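Local coordinates for protein amino Transferase (Eubacterium rectale, PDB 3ELE) that probably catalyses the pyridoxal-5'-phosphate-dependent transfer of amino groups between amino acids and oxo acids, as other class I and II aminotransferases do, at residues A68-T73 with S290-K294; A84-F88 with I296-G301; N101-G107 with R256-V262; S113-A118 with A279-Y285. All blocks are in the same frame, centred on the assembly; numbering follows the deposited sequence.

Interaction 1: A68-T73 with S290-K294; sequences ALHGYT and SLFQK. With PLP (pyridoxal-5'-phosphate), chain H.
Ser290 OG donates to Leu69 O at 2.7 Å, with the donor tilted 29° from the carbonyl plane. The hydroxyl reaches it because OG stands opposite the backbone N (chi1 -171°). The bond joins helix 290-296 to the segment 68-73, which carries Tyr72 across the dimer interface as in many fold-type I PLP enzymes: Tyr72 OH donates to O2P of a cofactor that is also hydrogen-bonded to Ser245 and Ser247 of the second subunit. Further along, Gln293 NE2 gives a bent bond to Thr73 OG1 (2.8 Å, 141° at the hydrogen) and also serves Ala288 O, while Gln293 OE1 accepts from Asp78 N. A leucine in place of Gln293 would probably leave Thr73 OG1 without this donor and Asp78 N without its acceptor, letting the loop before Asp78 shift. Lys294 runs obliquely past Leu69, its CD 4.0 Å from Leu69 CD1, then bends at its last torsion toward a salt bridge with Asp78. A water accepts from Lys294 NZ at 3.2 Å and lies within donating distance of Ala68 O and Gly71 O. Leu69 and Leu291 run side by side, pointing the same way, and their CD1 atoms meet at 4.0 Å.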
loop_
_atom_site.group_PDB
_atom_site.type_symbol
_atom_site.label_atom_id
_atom_site.label_comp_id
_atom_site.label_asym_id
_atom_site.label_seq_id
_atom_site.Cartn_x
_atom_site.Cartn_y
_atom_site.Cartn_z
ATOM N N ALA A 68 -1.388 16.028 14.125
ATOM C CA ALA A 68 -1.634 16.451 12.748
ATOM C C ALA A 68 -0.594 15.872 11.774
ATOM O O ALA A 68 -0.965 15.386 10.709
ATOM C CB ALA A 68 -1.664 17.983 12.672
ATOM N N LEU A 69 0.691 15.925 12.145
ATOM C CA LEU A 69 1.791 15.346 11.338
ATOM C C LEU A 69 1.567 13.859 11.033
ATOM O O LEU A 69 1.579 13.439 9.870
ATOM C CB LEU A 69 3.141 15.501 12.062
ATOM C CG LEU A 69 4.427 14.991 11.389
ATOM C CD1 LEU A 69 4.613 15.557 9.983
ATOM C CD2 LEU A 69 5.635 15.304 12.271
ATOM N N HIS A 70 1.288 13.084 12.080
ATOM C CA HIS A 70 1.151 11.620 11.952
ATOM C C HIS A 70 -0.241 11.073 11.652
ATOM O O HIS A 70 -0.379 9.865 11.496
ATOM C CB HIS A 70 1.728 10.944 13.203
ATOM C CG HIS A 70 3.161 11.293 13.449
ATOM N ND1 HIS A 70 4.157 10.964 12.563
ATOM C CD2 HIS A 70 3.763 11.935 14.475
ATOM C CE1 HIS A 70 5.315 11.390 13.031
ATOM N NE2 HIS A 70 5.105 11.978 14.192
ATOM N N GLY A 71 -1.245 11.945 11.540
ATOM C CA GLY A 71 -2.628 11.531 11.341
ATOM C C GLY A 71 -2.957 11.115 9.932
ATOM O O GLY A 71 -2.181 11.368 9.015
ATOM N N TYR A 72 -4.112 10.483 9.754
ATOM C CA TYR A 72 -4.595 10.139 8.413
ATOM C C TYR A 72 -4.804 11.434 7.615
ATOM O O TYR A 72 -5.274 12.435 8.164
ATOM C CB TYR A 72 -5.981 9.459 8.417
ATOM C CG TYR A 72 -6.107 8.129 9.108
ATOM C CD1 TYR A 72 -5.477 7.000 8.595
ATOM C CD2 TYR A 72 -6.916 7.975 10.246
ATOM C CE1 TYR A 72 -5.601 5.742 9.213
ATOM C CE2 TYR A 72 -7.053 6.709 10.881
ATOM C CZ TYR A 72 -6.385 5.596 10.338
ATOM O OH TYR A 72 -6.494 4.348 10.910
ATOM N N THR A 73 -4.410 11.411 6.347
ATOM C CA THR A 73 -4.743 12.471 5.408
ATOM C C THR A 73 -6.058 11.926 4.779
ATOM O O THR A 73 -6.501 10.825 5.108
ATOM C CB THR A 73 -3.646 12.642 4.322
ATOM O OG1 THR A 73 -3.523 11.449 3.537
ATOM C CG2 THR A 73 -2.278 12.958 4.953
ATOM N N SER A 290 1.845 10.144 5.620
ATOM C CA SER A 290 1.596 11.545 5.964
ATOM C C SER A 290 2.878 12.388 6.093
ATOM O O SER A 290 2.929 13.501 5.583
ATOM C CB SER A 290 0.759 11.609 7.243
ATOM O OG SER A 290 0.320 12.923 7.507
ATOM N N LEU A 291 3.904 11.837 6.746
ATOM C CA LEU A 291 5.204 12.534 6.923
ATOM C C LEU A 291 5.787 12.908 5.557
ATOM O O LEU A 291 6.225 14.051 5.354
ATOM C CB LEU A 291 6.202 11.669 7.724
ATOM C CG LEU A 291 7.668 12.112 7.802
ATOM C CD1 LEU A 291 7.715 13.469 8.430
ATOM C CD2 LEU A 291 8.519 11.115 8.578
ATOM N N PHE A 292 5.738 11.946 4.625
ATOM C CA PHE A 292 6.269 12.126 3.259
ATOM C C PHE A 292 5.397 13.029 2.389
ATOM O O PHE A 292 5.942 13.794 1.605
ATOM C CB PHE A 292 6.631 10.785 2.613
ATOM C CG PHE A 292 7.647 10.012 3.416
ATOM C CD1 PHE A 292 8.934 10.514 3.600
ATOM C CD2 PHE A 292 7.327 8.816 4.030
ATOM C CE1 PHE A 292 9.865 9.816 4.383
ATOM C CE2 PHE A 292 8.259 8.114 4.803
ATOM C CZ PHE A 292 9.505 8.614 4.984
ATOM N N GLN A 293 4.072 12.983 2.543
ATOM C CA GLN A 293 3.190 13.938 1.843
ATOM C C GLN A 293 3.529 15.378 2.210
ATOM O O GLN A 293 3.657 16.222 1.330
ATOM C CB GLN A 293 1.709 13.716 2.154
ATOM C CG GLN A 293 1.114 12.420 1.617
ATOM C CD GLN A 293 -0.406 12.429 1.674
ATOM O OE1 GLN A 293 -1.030 13.385 1.220
ATOM N NE2 GLN A 293 -1.009 11.356 2.205
ATOM N N LYS A 294 3.688 15.635 3.515
ATOM C CA LYS A 294 4.006 16.971 4.020
ATOM C C LYS A 294 5.413 17.411 3.594
ATOM O O LYS A 294 5.613 18.575 3.248
ATOM C CB LYS A 294 3.753 17.073 5.535
ATOM C CG LYS A 294 2.266 16.767 5.884
ATOM C CD LYS A 294 1.929 16.982 7.335
ATOM C CE LYS A 294 0.745 16.139 7.804
ATOM N NZ LYS A 294 -0.453 16.121 6.912
HETATM N N1 PLP H . -9.448 -2.487 12.187
HETATM C C2 PLP H . -10.330 -1.717 12.950
HETATM C C2A PLP H . -11.322 -2.411 13.811
HETATM C C3 PLP H . -10.250 -0.316 12.913
HETATM O O3 PLP H . -11.093 0.436 13.683
HETATM C C4 PLP H . -9.286 0.307 12.082
HETATM C C4A PLP H . -9.280 1.818 12.000
HETATM O O4A PLP H . -9.731 2.381 10.997
HETATM C C5 PLP H . -8.399 -0.510 11.317
HETATM C C6 PLP H . -8.496 -1.915 11.366
HETATM C C5A PLP H . -7.361 0.065 10.384
HETATM O O4P PLP H . -6.160 0.462 10.999
HETATM P P PLP H . -4.960 0.951 10.015
HETATM O O1P PLP H . -3.621 0.637 10.627
HETATM O O2P PLP H . -5.105 2.430 9.837
HETATM O O3P PLP H . -5.085 0.295 8.671
HETATM O O HOH W 1 -2.291 14.196 8.606
#

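Interaction 2: A84-F88 with I296-G301; sequences AIAEF and IVKCQG. With EDO (1,2-ethanediol), chain F.
A fold at the second torsion of Gln300 (chi2 -61°) brings its OE1 within 3.4 Å of Phe88 CB, the amide and ring planes standing 74° apart, while Phe88 CG lies opposite its own backbone N (chi1 168°), which lays the ring against Gly301. The same fold sends Gln300 NE2 to Ile296 O at 2.8 Å, from above the carbonyl plane; Cys299 N, closing the type I beta turn, reaches that oxygen from the opposite face, so two donors grip it. Gly301 N lies over a face of the Phe88 ring and donates to O1 of an ethanediol, probably from the crystallisation liquor. At Gly301, where CA sits 3.4 Å from Phe88 CE1 and phi is positive, a side chain would crowd both the ring and the preceding carbonyl. Ala84 CB rests on Val297 CA at 4.1 Å. The loop after helix 290-296 thus packs on helix 79-93, with Ile85 continuing beneath to Leu102 and Met104 of strand 102-105.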
loop_
_atom_site.group_PDB
_atom_site.type_symbol
_atom_site.label_atom_id
_atom_site.label_comp_id
_atom_site.label_asym_id
_atom_site.label_seq_id
_atom_site.Cartn_x
_atom_site.Cartn_y
_atom_site.Cartn_z
ATOM N N ALA A 84 0.697 21.582 -4.471
ATOM C CA ALA A 84 2.144 21.787 -4.724
ATOM C C ALA A 84 2.668 21.043 -5.961
ATOM O O ALA A 84 3.511 21.581 -6.690
ATOM C CB ALA A 84 2.964 21.376 -3.505
ATOM N N ILE A 85 2.172 19.820 -6.185
ATOM C CA ILE A 85 2.536 19.017 -7.381
ATOM C C ILE A 85 1.851 19.599 -8.626
ATOM O O ILE A 85 2.506 19.759 -9.641
ATOM C CB ILE A 85 2.159 17.536 -7.238
ATOM C CG1 ILE A 85 2.968 16.891 -6.120
ATOM C CG2 ILE A 85 2.371 16.737 -8.578
ATOM C CD1 ILE A 85 2.493 15.487 -5.753
ATOM N N ALA A 86 0.552 19.909 -8.548
ATOM C CA ALA A 86 -0.170 20.511 -9.693
ATOM C C ALA A 86 0.534 21.784 -10.177
ATOM O O ALA A 86 0.795 21.927 -11.375
ATOM C CB ALA A 86 -1.622 20.809 -9.331
ATOM N N GLU A 87 0.893 22.661 -9.226
ATOM C CA GLU A 87 1.575 23.936 -9.509
ATOM C C GLU A 87 3.001 23.768 -10.073
ATOM O O GLU A 87 3.409 24.536 -10.950
ATOM C CB GLU A 87 1.580 24.835 -8.257
ATOM C CG GLU A 87 0.154 25.311 -7.853
ATOM C CD GLU A 87 0.056 25.908 -6.431
ATOM O OE1 GLU A 87 1.110 26.172 -5.792
ATOM O OE2 GLU A 87 -1.093 26.123 -5.953
ATOM N N PHE A 88 3.750 22.800 -9.537
ATOM C CA PHE A 88 5.086 22.456 -10.044
ATOM C C PHE A 88 5.008 21.930 -11.491
ATOM O O PHE A 88 5.832 22.299 -12.317
ATOM C CB PHE A 88 5.804 21.423 -9.144
ATOM C CG PHE A 88 7.043 20.824 -9.780
ATOM C CD1 PHE A 88 8.224 21.561 -9.859
ATOM C CD2 PHE A 88 7.001 19.559 -10.363
ATOM C CE1 PHE A 88 9.363 21.035 -10.498
ATOM C CE2 PHE A 88 8.127 19.020 -11.001
ATOM C CZ PHE A 88 9.307 19.752 -11.072
ATOM N N ILE A 296 7.062 16.407 0.804
ATOM C CA ILE A 296 7.042 16.638 -0.665
ATOM C C ILE A 296 6.651 18.085 -1.059
ATOM O O ILE A 296 7.116 18.585 -2.094
ATOM C CB ILE A 296 6.181 15.528 -1.436
ATOM C CG1 ILE A 296 7.065 14.361 -1.914
ATOM C CG2 ILE A 296 5.481 16.048 -2.673
ATOM C CD1 ILE A 296 7.248 13.314 -0.930
ATOM N N VAL A 297 5.843 18.744 -0.219
ATOM C CA VAL A 297 5.429 20.139 -0.418
ATOM C C VAL A 297 6.639 21.068 -0.622
ATOM O O VAL A 297 6.583 21.968 -1.466
ATOM C CB VAL A 297 4.554 20.652 0.775
ATOM C CG1 VAL A 297 4.217 22.163 0.653
ATOM C CG2 VAL A 297 3.286 19.837 0.882
ATOM N N LYS A 298 7.724 20.805 0.121
ATOM C CA LYS A 298 8.962 21.581 0.077
ATOM C C LYS A 298 10.099 21.043 -0.825
ATOM O O LYS A 298 11.178 21.660 -0.869
ATOM C CB LYS A 298 9.475 21.773 1.518
ATOM C CG LYS A 298 8.386 22.343 2.442
ATOM C CD LYS A 298 8.922 23.142 3.610
ATOM C CE LYS A 298 7.779 23.813 4.400
ATOM N NZ LYS A 298 6.960 24.781 3.579
ATOM N N CYS A 299 9.839 19.956 -1.565
ATOM C CA CYS A 299 10.828 19.270 -2.419
ATOM C C CYS A 299 10.477 19.202 -3.905
ATOM O O CYS A 299 11.028 18.376 -4.643
ATOM C CB CYS A 299 11.027 17.851 -1.883
ATOM S SG CYS A 299 11.678 17.859 -0.239
ATOM N N GLN A 300 9.597 20.092 -4.358
ATOM C CA GLN A 300 9.172 20.121 -5.761
ATOM C C GLN A 300 10.331 20.668 -6.576
ATOM O O GLN A 300 10.838 21.723 -6.256
ATOM C CB GLN A 300 7.928 20.999 -5.931
ATOM C CG GLN A 300 6.716 20.479 -5.186
ATOM C CD GLN A 300 6.323 19.115 -5.669
ATOM O OE1 GLN A 300 6.163 18.902 -6.874
ATOM N NE2 GLN A 300 6.247 18.158 -4.751
ATOM N N GLY A 301 10.775 19.914 -7.583
ATOM C CA GLY A 301 11.917 20.287 -8.420
ATOM C C GLY A 301 13.232 19.698 -7.929
ATOM O O GLY A 301 14.148 19.529 -8.728
HETATM C C1 EDO F . 9.918 16.297 -8.959
HETATM O O1 EDO F . 9.622 17.244 -7.929
HETATM C C2 EDO F . 11.129 16.818 -9.708
HETATM O O2 EDO F . 12.310 16.563 -8.947
#

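Interaction 3: N101-G107 with R256-V262; sequences NLYMTMG and RIGYVLV. With PLP (pyridoxal-5'-phosphate), chain E.
Asn101 and Val262 pair twice: Val262 N donates to Asn101 O at 2.7 Å, and Asn101 ND2 donates to Val262 O, also at 2.7 Å. ND2 also reaches Asp264 OD1, and Asn101 OD1 accepts from Asn98 N. Tyr103 and Val260 then exchange both backbone bonds in their carbonyl planes, whereas the two bonds between Thr105 and Gly258, each 2.9 Å, approach their oxygens from above those planes. These pairs join edge strand 102-105 to strand 258-261, the one strand that runs against the others in the seven-stranded mixed sheet, the large-domain core of fold-type I PLP enzymes. On one face of the sheet Leu102 CD1 sits over the Tyr259 ring, 3.8 Å from its centroid, a CH-pi contact. On the other, Thr105 OG1 bonds to Ser111 OG. Past the sheet, Arg256 NH1 and NH2 donate to phosphate oxygens O2P (3.0 Å) and O3P (3.1 Å) of the cofactor. Arg256 NH1 also serves Pro253 O, and a water accepting from NH2 donates to Met106 O at 2.7 Å.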
loop_
_atom_site.group_PDB
_atom_site.type_symbol
_atom_site.label_atom_id
_atom_site.label_comp_id
_atom_site.label_asym_id
_atom_site.label_seq_id
_atom_site.Cartn_x
_atom_site.Cartn_y
_atom_site.Cartn_z
ATOM N N ASN A 101 -6.654 16.890 -9.596
ATOM C CA ASN A 101 -6.181 16.022 -10.663
ATOM C C ASN A 101 -5.207 14.951 -10.100
ATOM O O ASN A 101 -4.847 14.032 -10.834
ATOM C CB ASN A 101 -5.480 16.846 -11.777
ATOM C CG ASN A 101 -6.451 17.647 -12.633
ATOM O OD1 ASN A 101 -6.415 18.869 -12.643
ATOM N ND2 ASN A 101 -7.314 16.962 -13.349
ATOM N N LEU A 102 -4.804 15.061 -8.822
ATOM C CA LEU A 102 -3.813 14.157 -8.200
ATOM C C LEU A 102 -4.422 13.211 -7.183
ATOM O O LEU A 102 -5.417 13.560 -6.534
ATOM C CB LEU A 102 -2.697 14.961 -7.516
ATOM C CG LEU A 102 -1.572 15.603 -8.341
ATOM C CD1 LEU A 102 -0.796 14.504 -9.077
ATOM C CD2 LEU A 102 -2.064 16.659 -9.303
ATOM N N TYR A 103 -3.839 12.011 -7.081
ATOM C CA TYR A 103 -4.190 11.018 -6.046
ATOM C C TYR A 103 -2.855 10.520 -5.502
ATOM O O TYR A 103 -2.100 9.912 -6.253
ATOM C CB TYR A 103 -5.032 9.882 -6.637
ATOM C CG TYR A 103 -5.478 8.838 -5.640
ATOM C CD1 TYR A 103 -4.641 7.792 -5.284
ATOM C CD2 TYR A 103 -6.734 8.877 -5.064
ATOM C CE1 TYR A 103 -5.023 6.825 -4.370
ATOM C CE2 TYR A 103 -7.124 7.919 -4.145
ATOM C CZ TYR A 103 -6.267 6.886 -3.806
ATOM O OH TYR A 103 -6.626 5.909 -2.898
HETATM N N MSE A 104 -2.566 10.774 -4.225
HETATM C CA MSE A 104 -1.279 10.405 -3.631
HETATM C C MSE A 104 -1.254 8.907 -3.319
HETATM O O MSE A 104 -2.185 8.385 -2.712
HETATM C CB MSE A 104 -0.966 11.221 -2.373
HETATM C CG MSE A 104 -1.019 12.755 -2.574
HETATM SE SE MSE A 104 0.023 13.409 -4.055
HETATM C CE MSE A 104 1.782 12.951 -3.393
ATOM N N THR A 105 -0.174 8.251 -3.739
ATOM C CA THR A 105 -0.021 6.801 -3.626
ATOM C C THR A 105 1.255 6.423 -2.882
ATOM O O THR A 105 2.102 7.265 -2.602
ATOM C CB THR A 105 0.000 6.129 -5.022
ATOM O OG1 THR A 105 1.156 6.576 -5.748
ATOM C CG2 THR A 105 -1.284 6.412 -5.818
HETATM N N MSE A 106 1.372 5.131 -2.604
HETATM C CA MSE A 106 2.501 4.542 -1.914
HETATM C C MSE A 106 3.499 3.964 -2.910
HETATM O O MSE A 106 3.809 2.768 -2.879
HETATM C CB MSE A 106 1.972 3.507 -0.921
HETATM C CG MSE A 106 1.037 4.200 0.113
HETATM SE SE MSE A 106 0.569 3.087 1.556
HETATM C CE MSE A 106 -0.516 1.942 0.583
ATOM N N GLY A 107 3.998 4.835 -3.792
ATOM C CA GLY A 107 4.949 4.477 -4.837
ATOM C C GLY A 107 4.295 4.130 -6.161
ATOM O O GLY A 107 3.062 4.029 -6.266
ATOM N N ARG A 256 7.967 4.909 -0.135
ATOM C CA ARG A 256 6.654 4.633 -0.745
ATOM C C ARG A 256 5.798 5.893 -0.891
ATOM O O ARG A 256 4.836 6.098 -0.154
ATOM C CB ARG A 256 5.898 3.517 0.045
ATOM C CG ARG A 256 6.742 2.323 0.510
ATOM C CD ARG A 256 7.634 1.775 -0.580
ATOM N NE ARG A 256 6.885 1.295 -1.728
ATOM C CZ ARG A 256 7.213 1.412 -3.016
ATOM N NH1 ARG A 256 8.249 2.117 -3.428
ATOM N NH2 ARG A 256 6.405 0.876 -3.926
ATOM N N ILE A 257 6.191 6.762 -1.812
ATOM C CA ILE A 257 5.439 7.997 -2.075
ATOM C C ILE A 257 5.435 8.329 -3.568
ATOM O O ILE A 257 6.478 8.452 -4.208
ATOM C CB ILE A 257 5.960 9.166 -1.181
ATOM C CG1 ILE A 257 5.141 10.455 -1.390
ATOM C CG2 ILE A 257 7.486 9.387 -1.374
ATOM C CD1 ILE A 257 3.674 10.352 -1.078
ATOM N N GLY A 258 4.238 8.434 -4.125
ATOM C CA GLY A 258 4.091 8.796 -5.507
ATOM C C GLY A 258 2.694 9.285 -5.776
ATOM O O GLY A 258 2.002 9.726 -4.859
ATOM N N TYR A 259 2.272 9.186 -7.026
ATOM C CA TYR A 259 0.930 9.618 -7.377
ATOM C C TYR A 259 0.439 9.048 -8.683
ATOM O O TYR A 259 1.213 8.455 -9.449
ATOM C CB TYR A 259 0.824 11.161 -7.426
ATOM C CG TYR A 259 1.710 11.885 -8.443
ATOM C CD1 TYR A 259 1.390 11.895 -9.818
ATOM C CD2 TYR A 259 2.836 12.609 -8.031
ATOM C CE1 TYR A 259 2.182 12.572 -10.752
ATOM C CE2 TYR A 259 3.628 13.312 -8.969
ATOM C CZ TYR A 259 3.286 13.283 -10.324
ATOM O OH TYR A 259 4.052 13.948 -11.255
ATOM N N VAL A 260 -0.872 9.211 -8.868
ATOM C CA VAL A 260 -1.585 8.960 -10.105
ATOM C C VAL A 260 -2.165 10.341 -10.476
ATOM O O VAL A 260 -2.845 10.988 -9.659
ATOM C CB VAL A 260 -2.716 7.931 -9.987
ATOM C CG1 VAL A 260 -3.507 7.866 -11.310
ATOM C CG2 VAL A 260 -2.145 6.537 -9.641
ATOM N N LEU A 261 -1.888 10.777 -11.698
ATOM C CA LEU A 261 -2.360 12.057 -12.203
ATOM C C LEU A 261 -3.491 11.754 -13.173
ATOM O O LEU A 261 -3.280 11.004 -14.140
ATOM C CB LEU A 261 -1.210 12.770 -12.898
ATOM C CG LEU A 261 -1.422 14.082 -13.633
ATOM C CD1 LEU A 261 -2.031 15.133 -12.752
ATOM C CD2 LEU A 261 -0.072 14.515 -14.203
ATOM N N VAL A 262 -4.680 12.300 -12.893
ATOM C CA VAL A 262 -5.897 12.117 -13.733
ATOM C C VAL A 262 -6.298 13.487 -14.363
ATOM O O VAL A 262 -7.007 14.268 -13.719
ATOM C CB VAL A 262 -7.077 11.522 -12.918
ATOM C CG1 VAL A 262 -8.291 11.255 -13.820
ATOM C CG2 VAL A 262 -6.675 10.216 -12.234
HETATM N N1 PLP E . 8.440 1.294 -12.979
HETATM C C2 PLP E . 9.722 0.983 -13.438
HETATM C C2A PLP E . 9.985 0.962 -14.909
HETATM C C3 PLP E . 10.761 0.722 -12.521
HETATM O O3 PLP E . 12.030 0.432 -12.964
HETATM C C4 PLP E . 10.505 0.732 -11.131
HETATM C C4A PLP E . 11.523 0.018 -10.260
HETATM O O4A PLP E . 11.431 -1.196 -10.075
HETATM C C5 PLP E . 9.186 1.055 -10.688
HETATM C C6 PLP E . 8.158 1.331 -11.624
HETATM C C5A PLP E . 8.790 1.065 -9.226
HETATM O O4P PLP E . 8.931 2.309 -8.615
HETATM P P PLP E . 8.402 2.456 -7.100
HETATM O O1P PLP E . 7.858 3.839 -6.884
HETATM O O2P PLP E . 9.562 2.303 -6.159
HETATM O O3P PLP E . 7.352 1.445 -6.771
HETATM O O HOH W 2 3.423 0.113 -2.915
#

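Interaction 4: S113-A118 with A279-Y285; sequences SICFRA and AGRALGY
Arg117 lies along Ala279, Ala282 and Leu283, from CB to its tip. CB and CG each stand 3.8 Å from Ala279 CB. A bend at the second torsion (53°) then carries the guanidinium over Ala282, so that NH2 faces Ala282 CB at 3.9 Å, while NH1 passes Leu283 CD2. NH1 also donates to a water at 2.9 Å that donates to Ala282 O, and NH2 makes a weak bond to Ala143 O of the second subunit. Ala279 CB fits against Ile114 O at 3.4 Å, a small side chain consistent with the close approach of the backbones, 5.2 Å between Ile114 CA and Ala279 CA. CG1 of Ile114 meets the edge of the Tyr285 ring, 3.7 Å from CE2, and also touches Gly280 CA and Leu283 CD1. Replacing Ile114 with alanine would probably open a gap beside the Tyr285 edge and leave Leu283 CD1 more weakly packed. Tyr285 is brought round by a Schellman motif ending helix 269-282, in which Gly284 has positive phi and Tyr285 N bonds back to Gly280 O. Helices 108-119 and 269-282 thus pack side by side against strand 102-105, Ile114 touching Val276 of the latter helix and Tyr103 and Thr105 of the strand.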
loop_
_atom_site.group_PDB
_atom_site.type_symbol
_atom_site.label_atom_id
_atom_site.label_comp_id
_atom_site.label_asym_id
_atom_site.label_seq_id
_atom_site.Cartn_x
_atom_site.Cartn_y
_atom_site.Cartn_z
ATOM N N SER A 113 -0.892 -0.382 -10.062
ATOM C CA SER A 113 -1.924 -1.310 -9.571
ATOM C C SER A 113 -3.309 -0.655 -9.606
ATOM O O SER A 113 -4.259 -1.240 -10.164
ATOM C CB SER A 113 -1.585 -1.820 -8.163
ATOM O OG SER A 113 -0.388 -2.590 -8.175
ATOM N N ILE A 114 -3.395 0.567 -9.070
ATOM C CA ILE A 114 -4.632 1.384 -9.085
ATOM C C ILE A 114 -5.164 1.584 -10.501
ATOM O O ILE A 114 -6.360 1.442 -10.721
ATOM C CB ILE A 114 -4.408 2.792 -8.422
ATOM C CG1 ILE A 114 -4.290 2.649 -6.912
ATOM C CG2 ILE A 114 -5.549 3.744 -8.721
ATOM C CD1 ILE A 114 -3.760 3.872 -6.240
ATOM N N CYS A 115 -4.278 1.913 -11.452
ATOM C CA CYS A 115 -4.682 2.120 -12.865
ATOM C C CYS A 115 -5.266 0.866 -13.529
ATOM O O CYS A 115 -6.318 0.943 -14.156
ATOM C CB CYS A 115 -3.541 2.689 -13.716
ATOM S SG CYS A 115 -3.113 4.402 -13.300
ATOM N N PHE A 116 -4.600 -0.274 -13.378
ATOM C CA PHE A 116 -5.100 -1.520 -13.980
ATOM C C PHE A 116 -6.374 -1.989 -13.278
ATOM O O PHE A 116 -7.336 -2.422 -13.946
ATOM C CB PHE A 116 -4.053 -2.625 -13.988
ATOM C CG PHE A 116 -2.760 -2.249 -14.671
ATOM C CD1 PHE A 116 -2.755 -1.765 -15.981
ATOM C CD2 PHE A 116 -1.533 -2.438 -14.019
ATOM C CE1 PHE A 116 -1.535 -1.433 -16.625
ATOM C CE2 PHE A 116 -0.324 -2.123 -14.647
ATOM C CZ PHE A 116 -0.320 -1.617 -15.949
ATOM N N ARG A 117 -6.400 -1.856 -11.947
ATOM C CA ARG A 117 -7.583 -2.199 -11.147
ATOM C C ARG A 117 -8.798 -1.325 -11.514
ATOM O O ARG A 117 -9.903 -1.834 -11.680
ATOM C CB ARG A 117 -7.258 -2.094 -9.655
ATOM C CG ARG A 117 -8.320 -2.607 -8.690
ATOM C CD ARG A 117 -8.772 -4.031 -9.003
ATOM N NE ARG A 117 -9.627 -4.590 -7.952
ATOM C CZ ARG A 117 -9.223 -5.288 -6.885
ATOM N NH1 ARG A 117 -7.951 -5.585 -6.686
ATOM N NH2 ARG A 117 -10.125 -5.734 -6.017
ATOM N N ALA A 118 -8.576 -0.018 -11.664
ATOM C CA ALA A 118 -9.640 0.923 -12.062
ATOM C C ALA A 118 -10.130 0.696 -13.490
ATOM O O ALA A 118 -11.302 0.824 -13.771
ATOM C CB ALA A 118 -9.166 2.393 -11.901
ATOM N N ALA A 279 -10.282 1.940 -6.542
ATOM C CA ALA A 279 -9.223 0.954 -6.728
ATOM C C ALA A 279 -8.229 1.025 -5.561
ATOM O O ALA A 279 -7.856 -0.013 -5.008
ATOM C CB ALA A 279 -8.521 1.151 -8.079
ATOM N N GLY A 280 -7.863 2.249 -5.162
ATOM C CA GLY A 280 -6.968 2.474 -4.030
ATOM C C GLY A 280 -7.559 1.865 -2.786
ATOM O O GLY A 280 -6.894 1.099 -2.090
ATOM N N ARG A 281 -8.838 2.154 -2.550
ATOM C CA ARG A 281 -9.583 1.580 -1.419
ATOM C C ARG A 281 -9.616 0.034 -1.444
ATOM O O ARG A 281 -9.311 -0.616 -0.424
ATOM C CB ARG A 281 -10.992 2.149 -1.408
ATOM C CG ARG A 281 -11.785 1.842 -0.173
ATOM C CD ARG A 281 -13.117 2.530 -0.265
ATOM N NE ARG A 281 -14.036 2.068 0.761
ATOM C CZ ARG A 281 -15.296 2.471 0.905
ATOM N NH1 ARG A 281 -15.864 3.296 0.054
ATOM N NH2 ARG A 281 -16.021 1.976 1.893
ATOM N N ALA A 282 -9.943 -0.537 -2.617
ATOM C CA ALA A 282 -10.012 -2.010 -2.820
ATOM C C ALA A 282 -8.686 -2.756 -2.592
ATOM O O ALA A 282 -8.686 -3.933 -2.208
ATOM C CB ALA A 282 -10.502 -2.320 -4.218
ATOM N N LEU A 283 -7.577 -2.063 -2.857
ATOM C CA LEU A 283 -6.216 -2.609 -2.703
ATOM C C LEU A 283 -5.687 -2.497 -1.280
ATOM O O LEU A 283 -4.555 -2.880 -1.035
ATOM C CB LEU A 283 -5.262 -1.916 -3.690
ATOM C CG LEU A 283 -5.495 -2.259 -5.174
ATOM C CD1 LEU A 283 -4.892 -1.194 -6.077
ATOM C CD2 LEU A 283 -4.909 -3.621 -5.514
ATOM N N GLY A 284 -6.496 -1.977 -0.358
ATOM C CA GLY A 284 -6.137 -1.826 1.042
ATOM C C GLY A 284 -5.381 -0.555 1.373
ATOM O O GLY A 284 -4.776 -0.494 2.436
ATOM N N TYR A 285 -5.414 0.447 0.486
ATOM C CA TYR A 285 -4.687 1.706 0.703
ATOM C C TYR A 285 -5.611 2.658 1.439
ATOM O O TYR A 285 -6.784 2.752 1.088
ATOM C CB TYR A 285 -4.222 2.373 -0.605
ATOM C CG TYR A 285 -3.487 1.518 -1.610
ATOM C CD1 TYR A 285 -2.645 0.482 -1.219
ATOM C CD2 TYR A 285 -3.553 1.810 -2.977
ATOM C CE1 TYR A 285 -1.927 -0.279 -2.179
ATOM C CE2 TYR A 285 -2.828 1.044 -3.928
ATOM C CZ TYR A 285 -2.019 -0.005 -3.494
ATOM O OH TYR A 285 -1.271 -0.799 -4.333
HETATM O O HOH W 3 -7.739 -5.759 -3.843
#

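Overall arrangement
Interaction 3 is the buried core: paired strands with a ladder of backbone bonds, ending at the cofactor phosphate. Interaction 4, also buried, is almost wholly apolar; it packs the two helices that follow those strands, with Met106 touching Tyr285. Interactions 1 and 2 are partly buried and use successive parts of 290-301, one gripping 68-73 through polar side chains, the other helix 79-93 through apolar contacts and a folded glutamine. Both rest on interaction 3, through Gln293 against Met104 and Ile85 against Met104 and Tyr259. Interactions 1, 3 and 4 touch the second subunit; interaction 2 does not.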